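Long-range contacts in pyruvate kinase (PDB 6QXL), which probably catalyses phosphoryl transfer from phosphoenolpyruvate to ADP, yielding pyruvate and ATP in the last step of glycolysis: residues Ile74-Phe79 / Gly152-His157; Val133-Glu138 / Arg145-Ile150; Val277-Thr282 / Ala312-Ala317; Ser300-Ala305 / Arg334-Ala339. All blocks are in the same frame, centred on the assembly; numbering follows the deposited sequence.

Overall arrangement
Contacts 1 and 2 belong to the small β domain that pyruvate kinases insert into the barrel, while contacts 3 and 4 lie in the (β/α)8 barrel itself. Contact 1 joins the chain's way into the small domain to its way out, and the hairpin of contact 2 touches it through M134 CE and L154 CD2, 4.1 Å apart. Contact 3 pairs neighbouring barrel strands, and contact 4 packs two helices outside them. These two meet where V313 CG2 lies 4.0 Å from C336 SG. Bound malonate and magnesium lie in the active-site region, about 4 Å and 8 Å from the side chain of M314, and each about 9 Å from that of R75.

Contact 1. Residues Ile74-Phe79 / Gly152-His157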
loop_
_atom_site.group_PDB
_atom_site.type_symbol
_atom_site.label_atom_id
_atom_site.label_comp_id
_atom_site.label_asym_id
_atom_site.label_seq_id
_atom_site.Cartn_x
_atom_site.Cartn_y
_atom_site.Cartn_z
ATOM N N ILE A 74 -25.335 -10.160 -38.886
ATOM C CA ILE A 74 -26.537 -9.969 -39.704
ATOM C C ILE A 74 -26.142 -8.985 -40.794
ATOM O O ILE A 74 -25.638 -7.893 -40.510
ATOM C CB ILE A 74 -27.679 -9.386 -38.872
ATOM C CG1 ILE A 74 -27.981 -10.240 -37.648
ATOM C CG2 ILE A 74 -28.880 -9.149 -39.725
ATOM C CD1 ILE A 74 -28.753 -9.481 -36.584
ATOM N N ARG A 75 -26.409 -9.354 -42.049
ATOM C CA ARG A 75 -26.041 -8.496 -43.169
ATOM C C ARG A 75 -27.275 -8.195 -44.009
ATOM O O ARG A 75 -28.250 -8.957 -44.041
ATOM C CB ARG A 75 -24.982 -9.113 -44.061
ATOM C CG ARG A 75 -23.932 -9.937 -43.363
ATOM C CD ARG A 75 -22.790 -10.270 -44.366
ATOM N NE ARG A 75 -21.569 -10.683 -43.636
ATOM C CZ ARG A 75 -20.459 -9.940 -43.455
ATOM N NH1 ARG A 75 -20.316 -8.726 -43.967
ATOM N NH2 ARG A 75 -19.483 -10.420 -42.710
ATOM N N ILE A 76 -27.201 -7.069 -44.707
ATOM C CA ILE A 76 -28.163 -6.764 -45.748
ATOM C C ILE A 76 -27.895 -7.574 -47.017
ATOM O O ILE A 76 -26.859 -8.196 -47.158
ATOM C CB ILE A 76 -28.246 -5.263 -46.029
ATOM C CG1 ILE A 76 -26.987 -4.766 -46.723
ATOM C CG2 ILE A 76 -28.519 -4.480 -44.730
ATOM C CD1 ILE A 76 -26.864 -3.236 -46.766
ATOM N N ALA A 77 -28.853 -7.558 -47.909
ATOM C CA ALA A 77 -28.759 -8.240 -49.211
ATOM C C ALA A 77 -28.024 -7.375 -50.268
ATOM O O ALA A 77 -27.350 -6.413 -49.920
ATOM C CB ALA A 77 -30.147 -8.660 -49.678
ATOM N N LYS A 78 -28.159 -7.706 -51.542
ATOM C CA LYS A 78 -27.503 -6.947 -52.609
ATOM C C LYS A 78 -28.365 -5.801 -53.133
ATOM O O LYS A 78 -29.584 -5.792 -52.985
ATOM C CB LYS A 78 -27.098 -7.878 -53.769
ATOM C CG LYS A 78 -26.251 -9.038 -53.359
ATOM C CD LYS A 78 -25.911 -9.911 -54.524
ATOM C CE LYS A 78 -24.837 -10.867 -54.181
ATOM N NZ LYS A 78 -24.732 -11.972 -55.180
ATOM N N PHE A 79 -27.714 -4.906 -53.855
ATOM C CA PHE A 79 -28.316 -3.761 -54.517
ATOM C C PHE A 79 -28.236 -3.969 -56.016
ATOM O O PHE A 79 -27.429 -4.728 -56.471
ATOM C CB PHE A 79 -27.579 -2.505 -54.187
ATOM C CG PHE A 79 -27.857 -1.964 -52.838
ATOM C CD1 PHE A 79 -27.095 -2.337 -51.769
ATOM C CD2 PHE A 79 -28.830 -1.044 -52.652
ATOM C CE1 PHE A 79 -27.326 -1.824 -50.537
ATOM C CE2 PHE A 79 -29.062 -0.516 -51.419
ATOM C CZ PHE A 79 -28.314 -0.909 -50.358
ATOM N N GLY A 152 -23.976 8.293 -45.649
ATOM C CA GLY A 152 -22.802 7.642 -46.180
ATOM C C GLY A 152 -23.167 6.629 -47.236
ATOM O O GLY A 152 -24.322 6.524 -47.623
ATOM N N PRO A 153 -22.200 5.867 -47.716
ATOM C CA PRO A 153 -22.493 4.836 -48.694
ATOM C C PRO A 153 -22.977 3.533 -48.083
ATOM O O PRO A 153 -22.689 3.247 -46.930
ATOM C CB PRO A 153 -21.132 4.643 -49.400
ATOM C CG PRO A 153 -20.147 4.914 -48.324
ATOM C CD PRO A 153 -20.748 6.006 -47.459
ATOM N N LEU A 154 -23.683 2.745 -48.880
ATOM C CA LEU A 154 -24.122 1.412 -48.495
ATOM C C LEU A 154 -23.903 0.508 -49.694
ATOM O O LEU A 154 -24.186 0.900 -50.818
ATOM C CB LEU A 154 -25.602 1.436 -48.109
ATOM C CG LEU A 154 -26.061 0.705 -46.833
ATOM C CD1 LEU A 154 -25.228 1.087 -45.620
ATOM C CD2 LEU A 154 -27.500 1.030 -46.481
ATOM N N SER A 155 -23.465 -0.712 -49.459
ATOM C CA SER A 155 -23.194 -1.637 -50.547
ATOM C C SER A 155 -23.576 -3.070 -50.136
ATOM O O SER A 155 -23.935 -3.319 -48.983
ATOM C CB SER A 155 -21.715 -1.534 -50.931
ATOM O OG SER A 155 -20.888 -2.071 -49.901
ATOM N N ASP A 156 -23.456 -4.000 -51.085
ATOM C CA ASP A 156 -23.921 -5.365 -50.894
ATOM C C ASP A 156 -23.318 -5.975 -49.616
ATOM O O ASP A 156 -22.158 -5.753 -49.288
ATOM C CB ASP A 156 -23.576 -6.266 -52.081
ATOM C CG ASP A 156 -24.269 -5.839 -53.377
ATOM O OD1 ASP A 156 -24.861 -4.733 -53.442
ATOM O OD2 ASP A 156 -24.155 -6.594 -54.395
ATOM N N HIS A 157 -24.163 -6.701 -48.895
ATOM C CA HIS A 157 -23.772 -7.509 -47.749
ATOM C C HIS A 157 -23.119 -6.761 -46.593
ATOM O O HIS A 157 -22.433 -7.374 -45.804
ATOM C CB HIS A 157 -22.855 -8.659 -48.202
ATOM C CG HIS A 157 -23.460 -9.557 -49.228
ATOM N ND1 HIS A 157 -24.741 -10.074 -49.108
ATOM C CD2 HIS A 157 -22.988 -9.966 -50.430
ATOM C CE1 HIS A 157 -25.009 -10.814 -50.171
ATOM N NE2 HIS A 157 -23.964 -10.753 -50.988
#
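The base of the B domain, the β domain inserted into the barrel of pyruvate kinases, is tied together where R75-F79, on the way out, meets L154-H157, on the way back. The aliphatic part of R75, extended from CG to NE, runs past H157 O, and NH1 closes a nearly straight bond (174°) of 3.1 Å to that oxygen, which lies in the guanidinium plane. NH2 also makes a weak bond to Q70. H157 returns two weak bonds, ND1 to I76 O and N to A77 O, each at 3.4 Å, while its CA sits 3.2 Å from I76 O. D156 turns OD1 to F79 N at 2.9 Å, a donor that stands 58° out of the carboxylate plane. The same oxygen lies at the edge of the F79 ring, near its plane. K78 lays its methylenes against D156, CB being 3.3 Å from OD2, and its CE also meets the H157 ring at NE2, 3.3 Å away. Beneath these polar groups, I76 CD1 meets L154 CG at 4.0 Å and the F79 ring approaches L154 CB; L127 and V108 border this small apolar patch. Two firm bonds end on one arginine and one aspartate, so the crossing is held chiefly by side chain gripping backbone, with isoleucine, leucine and phenylalanine forming an apolar patch beside it.

Contact 2. Residues Val133-Glu138 / Arg145-Ile150; sequences VMVVEE and RCRVLI
Strands 133-138 and 145-148 run antiparallel, with 141° between their directions and 4.4 Å between their axes. V135 and R147 form a hydrogen-bonded pair, N to O in both directions, while M134-V148 and V136-C146 are non-hydrogen-bonded pairs. A classic β bulge interrupts the ladder at each end. E137 N and E138 N both bond to R145 O, and L149 N and I150 N both reach V133 O, in the second case from the same face of the carbonyl plane. On the face carrying V133, V135, R147 and I150, V133 CG2 touches I150 CD1 at 3.8 Å. V135 CG1 lies over one face of the R147 guanidinium, 3.6 Å above its plane and off toward the rim, and also meets L149 CD2. The arginine bends at chi3 (69°), which brings NH1 round to E137 OE2 at 2.9 Å on the anti side of the carboxylate; K91 also pairs with this oxygen, which two positive charges would help keep ionised. R145 stays extended and gives NH1 to E138 OE1 at 2.9 Å, while its NE pairs with E143. The other face is apolar: M134 CB meets C146 CB at 4.0 Å and V136 CG2 approaches C146 SG. Here the unbranched, flexible methionine reaches on to F92, F94 and L127, whereas valines suit the extended backbone. One face is thus mixed, with two salt bridges among valine and isoleucine, the other apolar. A short connection joins the strands into an antiparallel β-hairpin, bulged near each end, in the middle of the B-domain sheet of pyruvate kinase, between strands 124-127 and 91-95.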
loop_
_atom_site.group_PDB
_atom_site.type_symbol
_atom_site.label_atom_id
_atom_site.label_comp_id
_atom_site.label_asym_id
_atom_site.label_seq_id
_atom_site.Cartn_x
_atom_site.Cartn_y
_atom_site.Cartn_z
ATOM N N VAL A 133 -25.954 5.402 -39.828
ATOM C CA VAL A 133 -26.829 5.214 -38.674
ATOM C C VAL A 133 -28.257 5.591 -39.057
ATOM O O VAL A 133 -28.482 6.622 -39.704
ATOM C CB VAL A 133 -26.395 6.073 -37.463
ATOM C CG1 VAL A 133 -27.328 5.849 -36.269
ATOM C CG2 VAL A 133 -24.954 5.770 -37.087
ATOM N N MET A 134 -29.208 4.755 -38.647
ATOM C CA MET A 134 -30.616 4.998 -38.902
ATOM C C MET A 134 -31.434 4.780 -37.653
ATOM O O MET A 134 -31.007 4.063 -36.736
ATOM C CB MET A 134 -31.115 4.052 -39.987
ATOM C CG MET A 134 -30.211 4.017 -41.198
ATOM S SD MET A 134 -31.138 3.333 -42.552
ATOM C CE MET A 134 -29.814 3.003 -43.730
ATOM N N VAL A 135 -32.608 5.404 -37.625
ATOM C CA VAL A 135 -33.566 5.191 -36.552
ATOM C C VAL A 135 -34.851 4.596 -37.145
ATOM O O VAL A 135 -35.294 5.011 -38.216
ATOM C CB VAL A 135 -33.838 6.491 -35.766
ATOM C CG1 VAL A 135 -34.389 7.593 -36.680
ATOM C CG2 VAL A 135 -34.784 6.219 -34.584
ATOM N N VAL A 136 -35.437 3.638 -36.430
ATOM C CA VAL A 136 -36.645 2.967 -36.883
ATOM C C VAL A 136 -37.850 3.868 -36.600
ATOM O O VAL A 136 -38.112 4.229 -35.449
ATOM C CB VAL A 136 -36.827 1.612 -36.168
ATOM C CG1 VAL A 136 -38.139 0.936 -36.568
ATOM C CG2 VAL A 136 -35.654 0.693 -36.464
ATOM N N GLU A 137 -38.568 4.247 -37.658
ATOM C CA GLU A 137 -39.765 5.099 -37.531
ATOM C C GLU A 137 -41.059 4.294 -37.483
ATOM O O GLU A 137 -42.008 4.709 -36.824
ATOM C CB GLU A 137 -39.838 6.081 -38.711
ATOM C CG GLU A 137 -38.906 7.315 -38.610
ATOM C CD GLU A 137 -39.151 8.328 -39.705
ATOM O OE1 GLU A 137 -39.629 7.926 -40.796
ATOM O OE2 GLU A 137 -38.795 9.513 -39.519
ATOM N N GLU A 138 -41.120 3.189 -38.228
ATOM C CA GLU A 138 -42.308 2.344 -38.302
ATOM C C GLU A 138 -41.888 0.891 -38.442
ATOM O O GLU A 138 -40.869 0.580 -39.063
ATOM C CB GLU A 138 -43.190 2.722 -39.492
ATOM C CG GLU A 138 -43.804 4.108 -39.422
ATOM C CD GLU A 138 -44.682 4.446 -40.628
ATOM O OE1 GLU A 138 -44.898 3.627 -41.517
ATOM O OE2 GLU A 138 -45.160 5.589 -40.665
ATOM N N ARG A 145 -39.062 0.579 -41.348
ATOM C CA ARG A 145 -39.045 1.824 -42.093
ATOM C C ARG A 145 -38.290 2.855 -41.288
ATOM O O ARG A 145 -38.693 3.187 -40.162
ATOM C CB ARG A 145 -40.457 2.316 -42.336
ATOM C CG ARG A 145 -41.243 1.416 -43.267
ATOM C CD ARG A 145 -42.726 1.689 -43.213
ATOM N NE ARG A 145 -43.455 0.542 -43.763
ATOM C CZ ARG A 145 -44.699 0.191 -43.492
ATOM N NH1 ARG A 145 -45.449 1.022 -42.756
ATOM N NH2 ARG A 145 -45.215 -0.866 -44.073
ATOM N N CYS A 146 -37.202 3.371 -41.866
ATOM C CA CYS A 146 -36.231 4.138 -41.111
ATOM C C CYS A 146 -35.958 5.514 -41.693
ATOM O O CYS A 146 -36.248 5.797 -42.866
ATOM C CB CYS A 146 -34.919 3.359 -41.033
ATOM S SG CYS A 146 -35.086 1.660 -40.416
ATOM N N ARG A 147 -35.392 6.365 -40.853
ATOM C CA ARG A 147 -34.840 7.651 -41.248
ATOM C C ARG A 147 -33.329 7.623 -41.021
ATOM O O ARG A 147 -32.860 7.132 -39.979
ATOM C CB ARG A 147 -35.470 8.771 -40.403
ATOM C CG ARG A 147 -35.215 10.157 -40.947
ATOM C CD ARG A 147 -35.853 11.250 -40.120
ATOM N NE ARG A 147 -35.234 11.425 -38.808
ATOM C CZ ARG A 147 -35.727 11.053 -37.621
ATOM N NH1 ARG A 147 -36.895 10.406 -37.533
ATOM N NH2 ARG A 147 -35.051 11.317 -36.518
ATOM N N VAL A 148 -32.570 8.160 -41.970
ATOM C CA VAL A 148 -31.120 8.205 -41.847
ATOM C C VAL A 148 -30.718 9.344 -40.902
ATOM O O VAL A 148 -31.124 10.498 -41.073
ATOM C CB VAL A 148 -30.450 8.395 -43.225
ATOM C CG1 VAL A 148 -28.933 8.575 -43.088
ATOM C CG2 VAL A 148 -30.801 7.228 -44.150
ATOM N N LEU A 149 -29.942 8.994 -39.879
ATOM C CA LEU A 149 -29.387 9.966 -38.931
ATOM C C LEU A 149 -27.996 10.416 -39.375
ATOM O O LEU A 149 -27.659 11.596 -39.262
ATOM C CB LEU A 149 -29.308 9.374 -37.535
ATOM C CG LEU A 149 -30.676 9.173 -36.859
ATOM C CD1 LEU A 149 -30.478 8.714 -35.416
ATOM C CD2 LEU A 149 -31.636 10.394 -36.949
ATOM N N ILE A 150 -27.183 9.469 -39.841
ATOM C CA ILE A 150 -25.850 9.754 -40.335
ATOM C C ILE A 150 -25.705 9.066 -41.680
ATOM O O ILE A 150 -25.839 7.847 -41.784
ATOM C CB ILE A 150 -24.770 9.258 -39.352
ATOM C CG1 ILE A 150 -24.777 10.151 -38.093
ATOM C CG2 ILE A 150 -23.385 9.244 -40.005
ATOM C CD1 ILE A 150 -24.269 9.471 -36.839
#

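Contact 3. Residues Val277-Thr282 / Ala312-Ala317; sequences VVITAT and AVMLSA
Strands 277-281 and 312-315 run parallel in the main, their directions 37° apart and their axes 4.7 Å from each other. A312 is bonded through both its N-H and its carbonyl: its N bonds to V278 O at 3.3 Å, and its O accepts from T280 N at 2.9 Å. M314 N adds a weak bond to T280 O. I279 CG2 rests against M314 CB at 4.1 Å, and A312, small enough to fit there, offers CB to I279 CG1. M314 leads its CG away from the backbone N (chi1 -168°) and bends at chi3, which folds CE back to A281 CB at 3.8 Å; M245 touches both residues. These are the last two strands of the closed eight-stranded barrel, linked by helix 296-307 in a β-α-β unit. I279, A312 and M314 face its interior, whereas T280 and V313 turn outwards to helices 260-273 and 325-340. The β-branched T280 suits the strand, and its hydroxyl is bound by T310. Past the C-terminal ends of the strands, where (β/α)8 enzymes carry their active sites, two waters bridge the two segments. One accepts from T282 N at 2.8 Å and bonds S316 OG at 2.7 Å, and the other donates to T282 OG1 at 2.9 Å and also meets S316 OG. T282 OG1 is hydrogen-bonded in addition to a malonate ion, probably from the crystallisation liquor.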
loop_
_atom_site.group_PDB
_atom_site.type_symbol
_atom_site.label_atom_id
_atom_site.label_comp_id
_atom_site.label_asym_id
_atom_site.label_seq_id
_atom_site.Cartn_x
_atom_site.Cartn_y
_atom_site.Cartn_z
ATOM N N VAL A 277 -5.085 -15.852 -22.347
ATOM C CA VAL A 277 -4.412 -14.903 -23.249
ATOM C C VAL A 277 -5.431 -13.862 -23.688
ATOM O O VAL A 277 -6.619 -14.169 -23.812
ATOM C CB VAL A 277 -3.869 -15.654 -24.479
ATOM C CG1 VAL A 277 -3.080 -14.737 -25.381
ATOM C CG2 VAL A 277 -2.977 -16.793 -24.045
ATOM N N VAL A 278 -4.987 -12.638 -23.930
ATOM C CA VAL A 278 -5.909 -11.592 -24.376
ATOM C C VAL A 278 -5.354 -10.763 -25.517
ATOM O O VAL A 278 -4.202 -10.354 -25.483
ATOM C CB VAL A 278 -6.369 -10.708 -23.187
ATOM C CG1 VAL A 278 -5.199 -10.042 -22.486
ATOM C CG2 VAL A 278 -7.367 -9.659 -23.645
ATOM N N ILE A 279 -6.203 -10.519 -26.507
ATOM C CA ILE A 279 -5.895 -9.708 -27.686
ATOM C C ILE A 279 -6.740 -8.422 -27.680
ATOM O O ILE A 279 -7.937 -8.463 -27.421
ATOM C CB ILE A 279 -6.266 -10.477 -28.964
ATOM C CG1 ILE A 279 -5.546 -11.826 -29.050
ATOM C CG2 ILE A 279 -5.963 -9.655 -30.210
ATOM C CD1 ILE A 279 -6.238 -12.777 -30.013
ATOM N N THR A 280 -6.120 -7.290 -27.989
ATOM C CA THR A 280 -6.841 -6.022 -28.179
ATOM C C THR A 280 -6.930 -5.739 -29.677
ATOM O O THR A 280 -5.931 -5.861 -30.380
ATOM C CB THR A 280 -6.124 -4.866 -27.469
ATOM O OG1 THR A 280 -6.024 -5.154 -26.074
ATOM C CG2 THR A 280 -6.887 -3.565 -27.618
ATOM N N ALA A 281 -8.113 -5.363 -30.162
ATOM C CA ALA A 281 -8.348 -5.274 -31.613
ATOM C C ALA A 281 -9.175 -4.081 -32.067
ATOM O O ALA A 281 -9.870 -3.450 -31.275
ATOM C CB ALA A 281 -9.018 -6.545 -32.112
ATOM N N THR A 282 -9.088 -3.822 -33.374
ATOM C CA THR A 282 -9.985 -2.974 -34.145
ATOM C C THR A 282 -9.647 -1.482 -34.173
ATOM O O THR A 282 -9.763 -0.775 -33.179
ATOM C CB THR A 282 -11.446 -3.231 -33.750
ATOM O OG1 THR A 282 -11.710 -4.634 -33.849
ATOM C CG2 THR A 282 -12.385 -2.508 -34.667
ATOM N N ALA A 312 -1.485 -9.288 -26.977
ATOM C CA ALA A 312 -1.295 -8.952 -28.368
ATOM C C ALA A 312 -2.192 -7.810 -28.785
ATOM O O ALA A 312 -3.246 -7.579 -28.205
ATOM C CB ALA A 312 -1.560 -10.162 -29.246
ATOM N N VAL A 313 -1.755 -7.147 -29.843
ATOM C CA VAL A 313 -2.513 -6.117 -30.519
ATOM C C VAL A 313 -2.725 -6.596 -31.942
ATOM O O VAL A 313 -1.897 -7.325 -32.479
ATOM C CB VAL A 313 -1.768 -4.782 -30.491
ATOM C CG1 VAL A 313 -1.824 -4.200 -29.089
ATOM C CG2 VAL A 313 -0.326 -4.935 -30.914
ATOM N N MET A 314 -3.836 -6.185 -32.539
ATOM C CA MET A 314 -4.285 -6.720 -33.821
ATOM C C MET A 314 -4.421 -5.614 -34.874
ATOM O O MET A 314 -4.720 -4.453 -34.563
ATOM C CB MET A 314 -5.621 -7.431 -33.655
ATOM C CG MET A 314 -6.073 -8.266 -34.838
ATOM S SD MET A 314 -7.382 -9.439 -34.374
ATOM C CE MET A 314 -8.799 -8.697 -35.201
ATOM N N LEU A 315 -4.179 -6.006 -36.126
ATOM C CA LEU A 315 -4.487 -5.199 -37.299
ATOM C C LEU A 315 -5.564 -5.925 -38.099
ATOM O O LEU A 315 -5.505 -7.148 -38.247
ATOM C CB LEU A 315 -3.256 -5.039 -38.174
ATOM C CG LEU A 315 -2.094 -4.277 -37.554
ATOM C CD1 LEU A 315 -0.842 -4.353 -38.438
ATOM C CD2 LEU A 315 -2.488 -2.845 -37.302
ATOM N N SER A 316 -6.537 -5.176 -38.636
ATOM C CA SER A 316 -7.530 -5.804 -39.521
ATOM C C SER A 316 -7.458 -5.312 -40.962
ATOM O O SER A 316 -6.847 -5.977 -41.796
ATOM C CB SER A 316 -8.915 -5.641 -38.962
ATOM O OG SER A 316 -8.957 -6.250 -37.706
ATOM N N ALA A 317 -7.998 -4.146 -41.262
ATOM C CA ALA A 317 -7.965 -3.658 -42.626
ATOM C C ALA A 317 -6.583 -3.098 -42.894
ATOM O O ALA A 317 -6.130 -3.122 -44.032
ATOM C CB ALA A 317 -9.012 -2.596 -42.877
HETATM O O HOH W 1 -7.823 -4.925 -35.601
HETATM O O HOH W 2 -11.369 -5.481 -36.589
#

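Contact 4. Residues Ser300-Ala305 / Arg334-Ala339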
loop_
_atom_site.group_PDB
_atom_site.type_symbol
_atom_site.label_atom_id
_atom_site.label_comp_id
_atom_site.label_asym_id
_atom_site.label_seq_id
_atom_site.Cartn_x
_atom_site.Cartn_y
_atom_site.Cartn_z
ATOM N N SER A 300 -0.893 6.336 -29.313
ATOM C CA SER A 300 -1.346 6.303 -27.931
ATOM C C SER A 300 -2.219 5.082 -27.641
ATOM O O SER A 300 -2.091 4.464 -26.593
ATOM C CB SER A 300 -2.130 7.586 -27.611
ATOM O OG SER A 300 -2.636 7.579 -26.288
ATOM N N ASP A 301 -3.094 4.734 -28.574
ATOM C CA ASP A 301 -4.017 3.621 -28.383
ATOM C C ASP A 301 -3.235 2.314 -28.193
ATOM O O ASP A 301 -3.500 1.549 -27.259
ATOM C CB ASP A 301 -4.952 3.517 -29.586
ATOM C CG ASP A 301 -5.955 2.381 -29.468
ATOM O OD1 ASP A 301 -6.522 2.168 -28.376
ATOM O OD2 ASP A 301 -6.203 1.714 -30.496
ATOM N N VAL A 302 -2.250 2.100 -29.054
ATOM C CA VAL A 302 -1.481 0.886 -29.018
ATOM C C VAL A 302 -0.647 0.853 -27.737
ATOM O O VAL A 302 -0.621 -0.142 -27.014
ATOM C CB VAL A 302 -0.596 0.759 -30.278
ATOM C CG1 VAL A 302 0.353 -0.427 -30.146
ATOM C CG2 VAL A 302 -1.461 0.591 -31.527
ATOM N N ALA A 303 0.037 1.947 -27.467
ATOM C CA ALA A 303 0.887 2.021 -26.290
ATOM C C ALA A 303 0.094 1.788 -25.009
ATOM O O ALA A 303 0.539 1.083 -24.104
ATOM C CB ALA A 303 1.590 3.356 -26.233
ATOM N N ASN A 304 -1.098 2.355 -24.939
ATOM C CA ASN A 304 -1.903 2.163 -23.750
ATOM C C ASN A 304 -2.375 0.743 -23.612
ATOM O O ASN A 304 -2.485 0.258 -22.497
ATOM C CB ASN A 304 -3.070 3.158 -23.680
ATOM C CG ASN A 304 -2.647 4.476 -23.049
ATOM O OD1 ASN A 304 -2.391 4.527 -21.859
ATOM N ND2 ASN A 304 -2.537 5.522 -23.836
ATOM N N ALA A 305 -2.621 0.065 -24.725
ATOM C CA ALA A 305 -2.959 -1.369 -24.664
ATOM C C ALA A 305 -1.776 -2.170 -24.113
ATOM O O ALA A 305 -1.965 -3.099 -23.333
ATOM C CB ALA A 305 -3.387 -1.897 -26.023
ATOM N N ARG A 334 7.188 -0.999 -33.353
ATOM C CA ARG A 334 8.049 0.024 -32.778
ATOM C C ARG A 334 7.376 0.657 -31.547
ATOM O O ARG A 334 8.028 0.921 -30.535
ATOM C CB ARG A 334 8.333 1.081 -33.837
ATOM C CG ARG A 334 9.685 1.798 -33.675
ATOM C CD ARG A 334 9.667 3.286 -34.121
ATOM N NE ARG A 334 8.912 3.488 -35.379
ATOM C CZ ARG A 334 7.776 4.191 -35.543
ATOM N NH1 ARG A 334 7.201 4.840 -34.523
ATOM N NH2 ARG A 334 7.188 4.198 -36.750
ATOM N N VAL A 335 6.066 0.866 -31.623
ATOM C CA VAL A 335 5.346 1.480 -30.526
ATOM C C VAL A 335 5.317 0.534 -29.328
ATOM O O VAL A 335 5.471 0.975 -28.186
ATOM C CB VAL A 335 3.939 1.902 -30.967
ATOM C CG1 VAL A 335 3.119 2.415 -29.780
ATOM C CG2 VAL A 335 4.031 2.986 -32.024
ATOM N N CYS A 336 5.150 -0.758 -29.599
ATOM C CA CYS A 336 5.177 -1.753 -28.532
ATOM C C CYS A 336 6.523 -1.725 -27.796
ATOM O O CYS A 336 6.575 -1.687 -26.570
ATOM C CB CYS A 336 4.887 -3.142 -29.084
ATOM S SG CYS A 336 3.164 -3.397 -29.573
ATOM N N GLN A 337 7.614 -1.709 -28.555
ATOM C CA GLN A 337 8.927 -1.671 -27.935
ATOM C C GLN A 337 9.101 -0.472 -27.026
ATOM O O GLN A 337 9.674 -0.606 -25.932
ATOM C CB GLN A 337 10.027 -1.638 -28.960
ATOM C CG GLN A 337 10.461 -2.986 -29.465
ATOM C CD GLN A 337 11.691 -2.758 -30.356
ATOM O OE1 GLN A 337 11.507 -2.293 -31.475
ATOM N NE2 GLN A 337 12.942 -2.954 -29.828
ATOM N N GLY A 338 8.588 0.677 -27.453
ATOM C CA GLY A 338 8.731 1.903 -26.672
ATOM C C GLY A 338 7.943 1.827 -25.370
ATOM O O GLY A 338 8.464 2.135 -24.306
ATOM N N ALA A 339 6.694 1.380 -25.456
ATOM C CA ALA A 339 5.867 1.281 -24.286
ATOM C C ALA A 339 6.399 0.259 -23.270
ATOM O O ALA A 339 6.180 0.410 -22.057
ATOM C CB ALA A 339 4.445 0.925 -24.685
#
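V335 is the main bump here: its CG1 pushes into the shallow hollow between V302 and A303 of the facing helix. It lies 4.0 Å from V302 CG1 and 4.0 Å from A303 CB, and comes as near as 3.9 Å to A303 N. CG1 stands opposite the backbone N of V335 (chi1 174°), a setting that aims it across the groove, and V299 borders it as well. One turn on, A339 places its methyl over the backbone of A303, with CB 4.0 Å from A303 O and 4.1 Å from A303 CB. Both residues being alanines, the helices can approach to 8.8 Å between axes while crossing at 48°. The other flank is closed by C336, whose SG meets V302 CG1 at 4.1 Å and goes on to V313 of the barrel strand beneath. A303 and N304 also reach a second subunit, A303 packing on V261 there and N304 accepting a hydrogen bond from K265. Between the two segments no polar atom finds a partner: alanine and valine methyls and one cysteine sulfur make up the interface, so it rests on close fit and burial of apolar surface, with no directional bond to fix it.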